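Local coordinates for Sn-glycerol-3-phosphate ABC transporter substrate-binding protein UspB (Mycobacterium tuberculosis, PDB 4MFI) that serves as the substrate-binding subunit of an ATP-binding cassette transporter, with specificity for glycerophosphocholine, at residues A[42-47]-A[97-102]; A[148-153]-A[329-334]; A[183-188]-A[248-253]; A[222-227]-A[381-386]; A[228-233]-A[415-420]. All blocks are in the same frame, centred on the assembly; numbering follows the deposited sequence.

Contact 1 (A[42-47]-A[97-102]); sequences WSSHPG and VVLLDD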
# COMPACT_ATOMS: atom_id res chain seq x y z
N TRP A 42 -0.99 -13.63 14.63
CA TRP A 42 -0.45 -14.22 13.41
C TRP A 42 0.10 -13.14 12.49
O TRP A 42 -0.65 -12.31 11.96
CB TRP A 42 -1.53 -14.99 12.67
CG TRP A 42 -1.92 -16.29 13.31
CD1 TRP A 42 -1.65 -16.70 14.59
CD2 TRP A 42 -2.64 -17.37 12.69
NE1 TRP A 42 -2.16 -17.96 14.80
CE2 TRP A 42 -2.77 -18.39 13.65
CE3 TRP A 42 -3.18 -17.56 11.42
CZ2 TRP A 42 -3.44 -19.58 13.38
CZ3 TRP A 42 -3.84 -18.75 11.15
CH2 TRP A 42 -3.96 -19.74 12.13
N SER A 43 1.42 -13.16 12.30
CA SER A 43 2.09 -12.17 11.48
C SER A 43 3.07 -12.83 10.50
O SER A 43 3.57 -13.93 10.75
CB SER A 43 2.86 -11.19 12.37
OG SER A 43 3.56 -10.24 11.60
N SER A 44 3.32 -12.16 9.38
CA SER A 44 4.37 -12.57 8.46
C SER A 44 5.66 -11.80 8.73
O SER A 44 6.65 -11.96 8.02
CB SER A 44 3.92 -12.33 7.02
OG SER A 44 3.51 -10.99 6.85
N HIS A 45 5.64 -10.98 9.78
CA HIS A 45 6.79 -10.16 10.14
C HIS A 45 7.27 -9.31 8.96
O HIS A 45 8.43 -9.39 8.57
CB HIS A 45 7.96 -11.03 10.64
CG HIS A 45 7.55 -12.15 11.54
ND1 HIS A 45 6.80 -11.96 12.69
CD2 HIS A 45 7.79 -13.48 11.47
CE1 HIS A 45 6.60 -13.12 13.28
NE2 HIS A 45 7.19 -14.06 12.57
N PRO A 46 6.37 -8.48 8.40
CA PRO A 46 6.73 -7.74 7.19
C PRO A 46 7.91 -6.81 7.42
O PRO A 46 8.03 -6.20 8.49
CB PRO A 46 5.46 -6.94 6.88
CG PRO A 46 4.79 -6.77 8.21
CD PRO A 46 5.06 -8.07 8.94
N GLY A 47 8.79 -6.70 6.43
CA GLY A 47 9.99 -5.91 6.59
C GLY A 47 10.95 -6.50 7.60
O GLY A 47 11.69 -5.77 8.25
N VAL A 97 -5.56 -12.11 16.57
CA VAL A 97 -5.16 -10.94 15.80
C VAL A 97 -4.45 -11.45 14.56
O VAL A 97 -3.52 -12.25 14.67
CB VAL A 97 -4.22 -10.02 16.61
CG1 VAL A 97 -3.73 -8.85 15.75
CG2 VAL A 97 -4.92 -9.51 17.87
N VAL A 98 -4.90 -11.02 13.39
CA VAL A 98 -4.32 -11.52 12.14
C VAL A 98 -3.97 -10.39 11.18
O VAL A 98 -4.73 -9.43 11.02
CB VAL A 98 -5.24 -12.58 11.46
CG1 VAL A 98 -6.60 -11.98 11.08
CG2 VAL A 98 -4.56 -13.20 10.24
N LEU A 99 -2.80 -10.50 10.56
CA LEU A 99 -2.31 -9.50 9.62
C LEU A 99 -2.84 -9.78 8.21
O LEU A 99 -2.49 -10.79 7.59
CB LEU A 99 -0.78 -9.52 9.62
CG LEU A 99 -0.06 -8.47 8.77
CD1 LEU A 99 -0.38 -7.08 9.29
CD2 LEU A 99 1.44 -8.71 8.80
N LEU A 100 -3.69 -8.89 7.70
CA LEU A 100 -4.33 -9.06 6.39
C LEU A 100 -4.00 -7.89 5.48
O LEU A 100 -4.09 -6.73 5.89
CB LEU A 100 -5.84 -9.19 6.56
CG LEU A 100 -6.32 -10.39 7.37
CD1 LEU A 100 -7.84 -10.36 7.54
CD2 LEU A 100 -5.89 -11.69 6.69
N ASP A 101 -3.62 -8.19 4.23
CA ASP A 101 -3.22 -7.11 3.33
C ASP A 101 -4.39 -6.36 2.69
O ASP A 101 -5.56 -6.63 3.00
CB ASP A 101 -2.15 -7.54 2.30
CG ASP A 101 -2.70 -8.33 1.11
OD1 ASP A 101 -3.92 -8.45 0.92
OD2 ASP A 101 -1.87 -8.81 0.31
N ASP A 102 -4.06 -5.43 1.80
CA ASP A 102 -5.04 -4.55 1.18
C ASP A 102 -6.09 -5.26 0.32
O ASP A 102 -7.13 -4.67 0.03
CB ASP A 102 -4.34 -3.43 0.39
CG ASP A 102 -3.39 -3.93 -0.70
OD1 ASP A 102 -2.97 -5.10 -0.68
OD2 ASP A 102 -3.04 -3.11 -1.59
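Trp42 and Val98 are partners in the parallel pairing of strands 39-43 and 97-101, inside the mixed sheet of the protein. The backbone of Trp42 reaches both neighbours of Val98: its N-H is given to Val97 O at 2.9 Å, while Trp42 O takes the N-H of Leu99 at 3.1 Å. The two side chains lie on the same face of the sheet but barely meet, because the first torsion of Trp42 (-73°) sets CG beside its own N and leads the indole away, toward Ile72, Ala74 and a cation-pi contact with Lys84. In chain order, strand 39-43 is followed by helix 50-63 and its parallel neighbour 69-73, then by helix 78-88 and strand 97-101, an order consistent with the beta-alpha-beta crossovers of the alpha/beta lobes in this binding-protein clan. Past Ser43 the chain curls in an ST turn, with Ser43 OG accepting the N-H of His45 at 2.9 Å while also bonded to Glu53. That curl brings three residues round one methyl: Leu99 CD2 lies 3.8 Å from Ser43 OG, 3.6 Å from Ser44 OG, and 3.7 Å from Pro46 CD, with the CD corner of the proline ring meeting the leucine methyl. Leu99 can do this because its CG stands opposite the backbone N (chi1 -175°). Ser44 N is buried here and has no partner in the model, whereas Asp101 OD1, at the far end of the strand, caps Trp104 N.

Contact 2 (A[148-153]-A[329-334]); sequences VPYARS and FVTNPT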
# COMPACT_ATOMS: atom_id res chain seq x y z
N VAL A 148 -7.27 -2.37 11.48
CA VAL A 148 -6.55 -1.17 11.90
C VAL A 148 -5.21 -1.17 11.15
O VAL A 148 -4.54 -2.21 11.09
CB VAL A 148 -6.32 -1.18 13.43
CG1 VAL A 148 -5.43 -0.03 13.89
CG2 VAL A 148 -7.66 -1.16 14.17
N PRO A 149 -4.80 -0.03 10.57
CA PRO A 149 -3.54 -0.02 9.81
C PRO A 149 -2.33 -0.35 10.68
O PRO A 149 -2.28 0.08 11.84
CB PRO A 149 -3.45 1.43 9.32
CG PRO A 149 -4.26 2.22 10.31
CD PRO A 149 -5.42 1.31 10.64
N TYR A 150 -1.38 -1.09 10.13
CA TYR A 150 -0.24 -1.59 10.90
C TYR A 150 1.08 -1.42 10.15
O TYR A 150 1.98 -0.71 10.62
CB TYR A 150 -0.48 -3.06 11.23
CG TYR A 150 0.63 -3.78 11.98
CD1 TYR A 150 0.89 -3.50 13.32
CD2 TYR A 150 1.37 -4.78 11.36
CE1 TYR A 150 1.88 -4.19 14.01
CE2 TYR A 150 2.36 -5.47 12.04
CZ TYR A 150 2.61 -5.18 13.37
OH TYR A 150 3.59 -5.87 14.05
N ALA A 151 1.20 -2.06 8.99
CA ALA A 151 2.42 -2.00 8.18
C ALA A 151 2.06 -1.38 6.84
O ALA A 151 1.70 -2.09 5.89
CB ALA A 151 3.00 -3.39 7.99
N ARG A 152 2.11 -0.05 6.77
CA ARG A 152 1.56 0.69 5.64
C ARG A 152 2.63 1.41 4.84
O ARG A 152 3.64 1.86 5.39
CB ARG A 152 0.49 1.68 6.12
CG ARG A 152 -0.59 1.06 7.04
CD ARG A 152 -1.28 -0.19 6.44
NE ARG A 152 -1.65 0.09 5.06
CZ ARG A 152 -2.77 0.70 4.67
NH1 ARG A 152 -3.74 0.97 5.55
NH2 ARG A 152 -2.93 0.99 3.39
N SER A 153 2.40 1.52 3.53
CA SER A 153 3.33 2.13 2.60
C SER A 153 2.54 2.96 1.60
O SER A 153 1.31 2.89 1.56
CB SER A 153 4.04 1.03 1.83
OG SER A 153 3.07 0.25 1.15
N PHE A 329 -2.95 -0.82 21.16
CA PHE A 329 -1.71 -0.49 21.84
C PHE A 329 -0.52 -0.47 20.88
O PHE A 329 0.26 0.48 20.87
CB PHE A 329 -1.44 -1.45 23.01
CG PHE A 329 -0.17 -1.17 23.74
CD1 PHE A 329 -0.13 -0.21 24.74
CD2 PHE A 329 1.00 -1.83 23.40
CE1 PHE A 329 1.06 0.07 25.41
CE2 PHE A 329 2.18 -1.56 24.06
CZ PHE A 329 2.22 -0.61 25.06
N VAL A 330 -0.37 -1.52 20.07
CA VAL A 330 0.81 -1.60 19.22
C VAL A 330 0.78 -0.59 18.08
O VAL A 330 1.80 -0.34 17.44
CB VAL A 330 1.08 -3.03 18.70
CG1 VAL A 330 1.24 -4.00 19.86
CG2 VAL A 330 -0.03 -3.50 17.73
N THR A 331 -0.39 0.01 17.84
CA THR A 331 -0.52 1.08 16.85
C THR A 331 -0.77 2.44 17.50
O THR A 331 -1.28 3.37 16.85
CB THR A 331 -1.62 0.78 15.80
OG1 THR A 331 -2.89 0.67 16.45
CG2 THR A 331 -1.31 -0.50 15.02
N ASN A 332 -0.40 2.57 18.77
CA ASN A 332 -0.50 3.87 19.43
C ASN A 332 0.62 4.80 18.90
O ASN A 332 1.48 4.35 18.14
CB ASN A 332 -0.59 3.74 20.97
CG ASN A 332 0.75 3.49 21.66
OD1 ASN A 332 1.82 3.65 21.09
ND2 ASN A 332 0.68 3.14 22.95
N PRO A 333 0.59 6.10 19.24
CA PRO A 333 1.55 6.99 18.58
C PRO A 333 3.02 6.63 18.81
O PRO A 333 3.81 6.61 17.86
CB PRO A 333 1.22 8.36 19.17
CG PRO A 333 -0.23 8.27 19.48
CD PRO A 333 -0.45 6.86 19.96
N THR A 334 3.38 6.34 20.06
CA THR A 334 4.74 5.92 20.41
C THR A 334 5.14 4.65 19.65
O THR A 334 6.24 4.55 19.10
CB THR A 334 4.82 5.62 21.92
OG1 THR A 334 4.62 6.83 22.66
CG2 THR A 334 6.17 5.04 22.29
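Strand 144-160 and the end of helix 317-330 come nearest at Tyr150 and Thr331, whose CA atoms are 6.5 Å apart; Thr331 is the first residue to leave the helical conformation, and the two backbones exchange no bonds. Thr331 carries most of the contact with its two branches. Its OG1 sits between the backbone N and the carbonyl carbon (chi1 61°), 3.7 Å from Val148 CG1, and bonds to Tyr131 OH and Ile327 O. The methyl CG2 meets the strand one residue on, 3.4 Å from Pro149 O, a buried carbonyl oxygen without a partner in the model. The same methyl lies near the plane of the Tyr150 ring, 4.1 Å from its CD1 edge, the two side chains crossing at about a right angle. Val330 CG2 adds an oblique contact with Tyr150 CE1 at 4.2 Å. Tyr150 OH is hydrogen-bonded to Glu53. Tyr150 and Ala151 together face Ala307 in a classic beta bulge, where the strand turns a corner. Around this point, Val330 packs on Leu56 of helix 50-63 and Leu309 of strand 307-310, Pro149 on helix 133-137, and the Tyr150 ring against Phe339 of helix 333-343.

Contact 3 (A[183-188]-A[248-253]); sequences WGPELQ and KGYAAV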
# COMPACT_ATOMS: atom_id res chain seq x y z
N TRP A 183 9.51 16.47 -19.65
CA TRP A 183 10.89 16.26 -19.22
C TRP A 183 11.52 14.97 -19.77
O TRP A 183 12.74 14.89 -19.94
CB TRP A 183 10.96 16.16 -17.70
CG TRP A 183 10.67 17.42 -16.94
CD1 TRP A 183 10.42 18.67 -17.44
CD2 TRP A 183 10.63 17.55 -15.51
NE1 TRP A 183 10.22 19.57 -16.41
CE2 TRP A 183 10.35 18.90 -15.22
CE3 TRP A 183 10.81 16.65 -14.46
CZ2 TRP A 183 10.24 19.37 -13.91
CZ3 TRP A 183 10.72 17.12 -13.16
CH2 TRP A 183 10.43 18.47 -12.89
N GLY A 184 10.69 13.97 -20.01
CA GLY A 184 11.16 12.62 -20.31
C GLY A 184 12.22 12.52 -21.39
O GLY A 184 13.27 11.92 -21.16
N PRO A 185 11.95 13.07 -22.59
CA PRO A 185 12.93 12.95 -23.68
C PRO A 185 14.28 13.59 -23.36
O PRO A 185 15.30 13.05 -23.78
CB PRO A 185 12.24 13.67 -24.84
CG PRO A 185 10.77 13.39 -24.58
CD PRO A 185 10.64 13.55 -23.08
N GLU A 186 14.29 14.70 -22.63
CA GLU A 186 15.57 15.29 -22.24
C GLU A 186 16.30 14.41 -21.25
O GLU A 186 17.52 14.23 -21.34
CB GLU A 186 15.40 16.70 -21.69
CG GLU A 186 16.71 17.37 -21.26
CD GLU A 186 17.64 17.75 -22.41
OE1 GLU A 186 17.38 17.40 -23.59
OE2 GLU A 186 18.66 18.41 -22.12
N LEU A 187 15.57 13.85 -20.29
CA LEU A 187 16.19 12.90 -19.36
C LEU A 187 16.73 11.68 -20.11
O LEU A 187 17.80 11.17 -19.78
CB LEU A 187 15.19 12.47 -18.28
CG LEU A 187 14.96 13.51 -17.18
CD1 LEU A 187 13.69 13.17 -16.42
CD2 LEU A 187 16.17 13.57 -16.24
N GLN A 188 16.02 11.23 -21.14
CA GLN A 188 16.52 10.11 -21.94
C GLN A 188 17.84 10.45 -22.65
O GLN A 188 18.75 9.62 -22.71
CB GLN A 188 15.47 9.67 -22.97
CG GLN A 188 15.88 8.44 -23.78
CD GLN A 188 16.11 7.22 -22.92
OE1 GLN A 188 15.24 6.83 -22.13
NE2 GLN A 188 17.28 6.60 -23.05
N LYS A 248 7.19 8.06 -27.32
CA LYS A 248 8.30 8.93 -26.94
C LYS A 248 9.50 8.08 -26.50
O LYS A 248 10.65 8.36 -26.86
CB LYS A 248 7.86 9.88 -25.83
CG LYS A 248 6.56 10.62 -26.18
CD LYS A 248 6.20 11.68 -25.16
CE LYS A 248 7.21 12.82 -25.15
NZ LYS A 248 6.64 14.06 -24.52
N GLY A 249 9.22 7.04 -25.73
CA GLY A 249 10.19 6.00 -25.48
C GLY A 249 11.15 6.22 -24.32
O GLY A 249 12.07 5.43 -24.13
N TYR A 250 10.93 7.27 -23.54
CA TYR A 250 11.85 7.60 -22.45
C TYR A 250 11.65 6.68 -21.24
O TYR A 250 12.43 6.72 -20.29
CB TYR A 250 11.70 9.07 -22.03
CG TYR A 250 10.31 9.41 -21.55
CD1 TYR A 250 9.91 9.11 -20.25
CD2 TYR A 250 9.40 10.05 -22.38
CE1 TYR A 250 8.63 9.41 -19.80
CE2 TYR A 250 8.12 10.37 -21.94
CZ TYR A 250 7.74 10.05 -20.64
OH TYR A 250 6.48 10.34 -20.18
N ALA A 251 10.59 5.87 -21.27
CA ALA A 251 10.30 4.97 -20.16
C ALA A 251 10.41 3.51 -20.57
O ALA A 251 10.32 3.17 -21.76
CB ALA A 251 8.90 5.26 -19.57
N ALA A 252 10.59 2.65 -19.57
CA ALA A 252 10.70 1.21 -19.77
C ALA A 252 10.00 0.48 -18.64
O ALA A 252 9.83 1.02 -17.55
CB ALA A 252 12.16 0.81 -19.81
N VAL A 253 9.61 -0.77 -18.89
CA VAL A 253 9.12 -1.63 -17.83
C VAL A 253 10.34 -2.25 -17.14
O VAL A 253 11.19 -2.85 -17.79
CB VAL A 253 8.23 -2.74 -18.38
CG1 VAL A 253 7.77 -3.67 -17.27
CG2 VAL A 253 7.02 -2.14 -19.08
O HOH W 1 14.08 4.37 -22.44
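Gly184 CA of helix 177-191 sits over one face, toward the rim, of the phenol ring of Tyr250, in the turn that leads from helix 232-245 into strand 251-254, one of a parallel pair with strand 198-201. Gly184 CA stands 3.7 Å from the ring centroid in a CH-pi contact, and Tyr250 CB presses on Gly184 O at 3.4 Å. The ring takes this place because its CG is set between the backbone N and carbonyl carbon (chi1 60°). Lys248 lays CD at the edge of the same ring and CE 3.7 Å from Pro185 CG; Lys248 NZ forms a salt bridge with Asp181, earlier in the helix, and Tyr250 OH a hydrogen bond with the same carboxylate. Gln188 meets Tyr250 CB to CB at 3.9 Å, and a bend at its second torsion (62°) curls the amide back, its NE2 bonded to Arg195 O. The amide oxygen is bridged to the turn: one water donates to Gln188 OE1 at 2.7 Å and to Gly249 O at 2.8 Å.

Contact 4 (A[222-227]-A[381-386]); sequences SDKWTL and QDYARV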
# COMPACT_ATOMS: atom_id res chain seq x y z
N SER A 222 -12.21 1.80 -11.30
CA SER A 222 -13.62 1.69 -10.95
C SER A 222 -14.01 2.89 -10.11
O SER A 222 -13.16 3.55 -9.50
CB SER A 222 -13.91 0.38 -10.20
OG SER A 222 -13.14 0.28 -9.01
N ASP A 223 -15.31 3.17 -10.10
CA ASP A 223 -15.93 4.16 -9.23
C ASP A 223 -16.89 3.33 -8.38
O ASP A 223 -17.96 2.91 -8.84
CB ASP A 223 -16.69 5.18 -10.07
CG ASP A 223 -17.28 6.30 -9.24
OD1 ASP A 223 -17.10 6.31 -8.01
OD2 ASP A 223 -17.93 7.19 -9.85
N LYS A 224 -16.49 3.08 -7.13
CA LYS A 224 -17.15 2.06 -6.31
C LYS A 224 -17.22 0.74 -7.09
O LYS A 224 -16.19 0.26 -7.56
CB LYS A 224 -18.52 2.55 -5.83
CG LYS A 224 -18.47 3.94 -5.20
CD LYS A 224 -17.53 3.98 -4.02
CE LYS A 224 -17.43 5.40 -3.46
NZ LYS A 224 -18.78 5.98 -3.19
N TRP A 225 -18.41 0.15 -7.24
CA TRP A 225 -18.54 -1.14 -7.92
C TRP A 225 -18.66 -1.05 -9.44
O TRP A 225 -18.75 -2.07 -10.12
CB TRP A 225 -19.73 -1.93 -7.38
CG TRP A 225 -19.61 -2.27 -5.95
CD1 TRP A 225 -20.42 -1.85 -4.93
CD2 TRP A 225 -18.61 -3.11 -5.34
NE1 TRP A 225 -19.99 -2.37 -3.73
CE2 TRP A 225 -18.88 -3.15 -3.96
CE3 TRP A 225 -17.51 -3.81 -5.83
CZ2 TRP A 225 -18.09 -3.88 -3.07
CZ3 TRP A 225 -16.73 -4.54 -4.95
CH2 TRP A 225 -17.02 -4.56 -3.58
N THR A 226 -18.67 0.17 -9.96
CA THR A 226 -18.85 0.40 -11.39
C THR A 226 -17.50 0.51 -12.08
O THR A 226 -16.73 1.42 -11.82
CB THR A 226 -19.72 1.65 -11.61
OG1 THR A 226 -21.01 1.43 -11.01
CG2 THR A 226 -19.89 1.96 -13.09
N LEU A 227 -17.21 -0.45 -12.95
CA LEU A 227 -15.92 -0.48 -13.63
C LEU A 227 -15.81 0.67 -14.63
O LEU A 227 -16.78 1.01 -15.32
CB LEU A 227 -15.70 -1.83 -14.30
CG LEU A 227 -15.73 -3.04 -13.35
CD1 LEU A 227 -15.59 -4.33 -14.12
CD2 LEU A 227 -14.65 -2.94 -12.29
N GLN A 381 -7.90 2.96 -2.31
CA GLN A 381 -7.73 2.32 -3.60
C GLN A 381 -9.04 1.99 -4.31
O GLN A 381 -10.09 1.84 -3.68
CB GLN A 381 -6.91 1.05 -3.45
CG GLN A 381 -5.50 1.28 -2.97
CD GLN A 381 -4.66 0.03 -3.08
OE1 GLN A 381 -4.38 -0.43 -4.19
NE2 GLN A 381 -4.29 -0.55 -1.94
N ASP A 382 -8.97 1.86 -5.63
CA ASP A 382 -10.15 1.49 -6.42
C ASP A 382 -10.62 0.08 -6.05
O ASP A 382 -9.81 -0.83 -5.86
CB ASP A 382 -9.83 1.54 -7.91
CG ASP A 382 -9.58 2.94 -8.42
OD1 ASP A 382 -9.97 3.94 -7.77
OD2 ASP A 382 -8.99 3.04 -9.51
N TYR A 383 -11.94 -0.09 -5.95
CA TYR A 383 -12.51 -1.39 -5.58
C TYR A 383 -12.05 -2.48 -6.55
O TYR A 383 -11.84 -3.63 -6.15
CB TYR A 383 -14.04 -1.36 -5.57
CG TYR A 383 -14.72 -0.58 -4.46
CD1 TYR A 383 -14.05 0.38 -3.69
CD2 TYR A 383 -16.07 -0.77 -4.21
CE1 TYR A 383 -14.71 1.09 -2.69
CE2 TYR A 383 -16.74 -0.07 -3.23
CZ TYR A 383 -16.07 0.86 -2.47
OH TYR A 383 -16.76 1.55 -1.49
N ALA A 384 -11.88 -2.12 -7.83
CA ALA A 384 -11.49 -3.12 -8.82
C ALA A 384 -10.11 -3.73 -8.53
O ALA A 384 -9.84 -4.86 -8.95
CB ALA A 384 -11.53 -2.54 -10.23
N ARG A 385 -9.25 -3.00 -7.83
CA ARG A 385 -7.95 -3.54 -7.44
C ARG A 385 -8.01 -4.34 -6.13
O ARG A 385 -7.44 -5.43 -6.04
CB ARG A 385 -6.86 -2.46 -7.36
CG ARG A 385 -5.49 -3.07 -7.09
CD ARG A 385 -4.32 -2.07 -7.02
NE ARG A 385 -3.12 -2.88 -6.82
CZ ARG A 385 -2.73 -3.35 -5.64
NH1 ARG A 385 -3.39 -3.01 -4.54
NH2 ARG A 385 -1.69 -4.16 -5.56
N VAL A 386 -8.69 -3.80 -5.12
CA VAL A 386 -8.60 -4.38 -3.78
C VAL A 386 -9.76 -5.25 -3.30
O VAL A 386 -9.57 -6.05 -2.37
CB VAL A 386 -8.31 -3.30 -2.70
CG1 VAL A 386 -6.89 -2.75 -2.85
CG2 VAL A 386 -9.38 -2.19 -2.72
O HOH W 2 -13.75 1.88 -6.84
O HOH W 3 -12.42 5.69 -7.86
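Hydrogen bonding centres on Ser222, whose OG accepts the N-H of Ala384 at 3.0 Å, with an angle of 151° at the hydrogen. Asp382 holds the N-cap position of helix 383-386, yet its carboxylate makes no capping bond and turns to Tyr221 N and Trp215 NE1. A water also bonded to Ser222 OG takes the N-H of Tyr383 at 2.8 Å and donates to Lys224 O at 3.0 Å, between helix start and hairpin. The aromatic contacts gather on Tyr383. Its CD2 edge stands over the middle of the Trp225 indole in an edge-to-face pair, planes at 70°, with Tyr383 CD2 3.6 Å from Trp225 CD2. One face of the phenol carries Lys224 CA, a CH-pi contact, and the bent lysine chain follows the ring out until Lys224 CD is 3.6 Å from Tyr383 OH. Apolar packing is lighter: Leu227 CD2 meets Ala384 CB at 3.8 Å. The whole is a short beta hairpin, closed by a type II' turn from Asp223 to Thr226, laid over the one-turn helix 383-386.

Contact 5 (A[228-233]-A[415-420]); sequences TLTEPA and NIQKRL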
# COMPACT_ATOMS: atom_id res chain seq x y z
N THR A 228 -14.64 1.28 -14.69
CA THR A 228 -14.45 2.49 -15.50
C THR A 228 -13.15 2.44 -16.31
O THR A 228 -12.62 3.47 -16.71
CB THR A 228 -14.48 3.78 -14.62
OG1 THR A 228 -13.51 3.69 -13.56
CG2 THR A 228 -15.85 4.00 -14.01
N LEU A 229 -12.65 1.23 -16.56
CA LEU A 229 -11.45 1.07 -17.37
C LEU A 229 -11.64 1.57 -18.80
O LEU A 229 -10.69 2.00 -19.45
CB LEU A 229 -11.02 -0.40 -17.40
CG LEU A 229 -10.35 -0.92 -16.13
CD1 LEU A 229 -10.33 -2.42 -16.14
CD2 LEU A 229 -8.93 -0.39 -16.02
N THR A 230 -12.87 1.51 -19.30
CA THR A 230 -13.11 1.91 -20.69
C THR A 230 -13.60 3.35 -20.83
O THR A 230 -13.93 3.79 -21.93
CB THR A 230 -14.12 0.97 -21.37
OG1 THR A 230 -15.33 0.94 -20.61
CG2 THR A 230 -13.53 -0.44 -21.47
N GLU A 231 -13.66 4.08 -19.71
CA GLU A 231 -14.04 5.49 -19.78
C GLU A 231 -12.91 6.29 -20.40
O GLU A 231 -11.74 5.94 -20.26
CB GLU A 231 -14.39 6.02 -18.38
CG GLU A 231 -15.62 5.33 -17.75
CD GLU A 231 -16.88 5.49 -18.58
OE1 GLU A 231 -17.06 6.55 -19.20
OE2 GLU A 231 -17.71 4.55 -18.60
N PRO A 232 -13.25 7.38 -21.12
CA PRO A 232 -12.23 8.12 -21.87
C PRO A 232 -11.03 8.58 -21.04
O PRO A 232 -9.90 8.50 -21.54
CB PRO A 232 -13.00 9.32 -22.42
CG PRO A 232 -14.41 8.85 -22.51
CD PRO A 232 -14.61 7.89 -21.38
N ALA A 233 -11.24 9.05 -19.82
CA ALA A 233 -10.11 9.53 -19.03
C ALA A 233 -9.15 8.40 -18.66
O ALA A 233 -7.93 8.59 -18.62
CB ALA A 233 -10.58 10.27 -17.78
N ASN A 415 -11.07 -5.73 -22.86
CA ASN A 415 -11.02 -7.16 -22.53
C ASN A 415 -10.95 -7.36 -21.03
O ASN A 415 -11.65 -8.20 -20.47
CB ASN A 415 -9.81 -7.85 -23.21
CG ASN A 415 -9.52 -9.27 -22.64
OD1 ASN A 415 -10.14 -10.25 -23.07
ND2 ASN A 415 -8.57 -9.37 -21.70
N ILE A 416 -10.09 -6.59 -20.38
CA ILE A 416 -9.94 -6.71 -18.94
C ILE A 416 -11.23 -6.35 -18.22
O ILE A 416 -11.65 -7.06 -17.31
CB ILE A 416 -8.78 -5.87 -18.43
CG1 ILE A 416 -7.46 -6.51 -18.85
CG2 ILE A 416 -8.85 -5.71 -16.91
CD1 ILE A 416 -6.29 -5.63 -18.62
N GLN A 417 -11.88 -5.26 -18.65
CA GLN A 417 -13.13 -4.87 -18.00
C GLN A 417 -14.21 -5.96 -18.11
O GLN A 417 -14.93 -6.22 -17.14
CB GLN A 417 -13.66 -3.53 -18.52
CG GLN A 417 -14.95 -3.10 -17.81
CD GLN A 417 -15.21 -1.61 -17.85
OE1 GLN A 417 -14.30 -0.80 -17.76
NE2 GLN A 417 -16.48 -1.24 -17.94
N LYS A 418 -14.31 -6.61 -19.26
CA LYS A 418 -15.27 -7.70 -19.42
C LYS A 418 -14.97 -8.86 -18.47
O LYS A 418 -15.87 -9.41 -17.84
CB LYS A 418 -15.29 -8.20 -20.87
CG LYS A 418 -15.91 -7.22 -21.85
CD LYS A 418 -15.78 -7.71 -23.29
CE LYS A 418 -16.69 -6.92 -24.23
NZ LYS A 418 -16.51 -5.45 -24.11
N ARG A 419 -13.69 -9.21 -18.35
CA ARG A 419 -13.29 -10.29 -17.44
C ARG A 419 -13.55 -9.94 -15.99
O ARG A 419 -14.03 -10.77 -15.21
CB ARG A 419 -11.83 -10.67 -17.68
CG ARG A 419 -11.65 -11.37 -19.03
CD ARG A 419 -10.23 -11.43 -19.48
NE ARG A 419 -9.38 -12.09 -18.51
CZ ARG A 419 -8.13 -11.72 -18.26
NH1 ARG A 419 -7.42 -12.37 -17.36
NH2 ARG A 419 -7.60 -10.68 -18.89
N LEU A 420 -13.21 -8.71 -15.62
CA LEU A 420 -13.42 -8.24 -14.25
C LEU A 420 -14.91 -8.18 -13.90
O LEU A 420 -15.30 -8.48 -12.77
CB LEU A 420 -12.78 -6.86 -14.05
CG LEU A 420 -11.25 -6.79 -14.13
CD1 LEU A 420 -10.80 -5.35 -13.89
CD2 LEU A 420 -10.59 -7.73 -13.14
O HOH W 4 -16.33 1.85 -18.47
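The carboxamide of Gln417 is the flat group of this contact, and it meets Leu229 and Thr230 with its oxygen leading. Thr230 N gives its hydrogen to Gln417 OE1 at 3.1 Å, from a position tilted 32° out of the carbonyl plane and with a bent angle at the hydrogen (136°). Leu229 N lies 2.9 Å from the same OE1, and Leu229 CB is 3.3 Å from it. On the nitrogen side, Gln417 NE2 donates to a water at 3.1 Å. The amide gets there on an outstretched chain, CG opposite the backbone N (chi1 -178°) and extended beyond, so that it leaves helix 409-427 straight for the turn, crossing the Thr230 side chain at about a right angle.

Beside the amide the packing is aliphatic. Leu229 CD1 touches Ile416 CG2 at 3.7 Å and Leu420 CD1 also at 3.7 Å, two residues one helical turn apart that bear on Ile394 of helix 391-405 as well. Thr228 OG1 ties the turn to the chain before it, bonding Ala220 O. Thr228 to Glu231 form a type I turn, closed by the bond from Glu231 N to Thr228 O at 3.2 Å; with Glu231 at the N-cap, this is a tight connection from a beta hairpin into helix 232-245, seated on the side of a C-terminal helix.

From the N terminus, contact 1 closes first, joining strands 39-43 and 97-101 before any other contact opens. Contact 2 opens next on strand 144-160 of the same sheet and touches contact 1 through Leu99 and Tyr150. Its loop, ended at helix 317-330, encloses contact 3, which sets helix 177-191 against the turn leading into strand 251-254. Contacts 4 and 5 open inside that loop, but close beyond it on C-terminal helices, and so cross contact 2; they also cross contact 3 and each other, their segments alternating. With centres about 11 Å apart, they tie the hairpin and the turn that follows it to helices 383-386 and 409-427. Asp102, salt-bridged to Arg385, links contact 1 with contact 4.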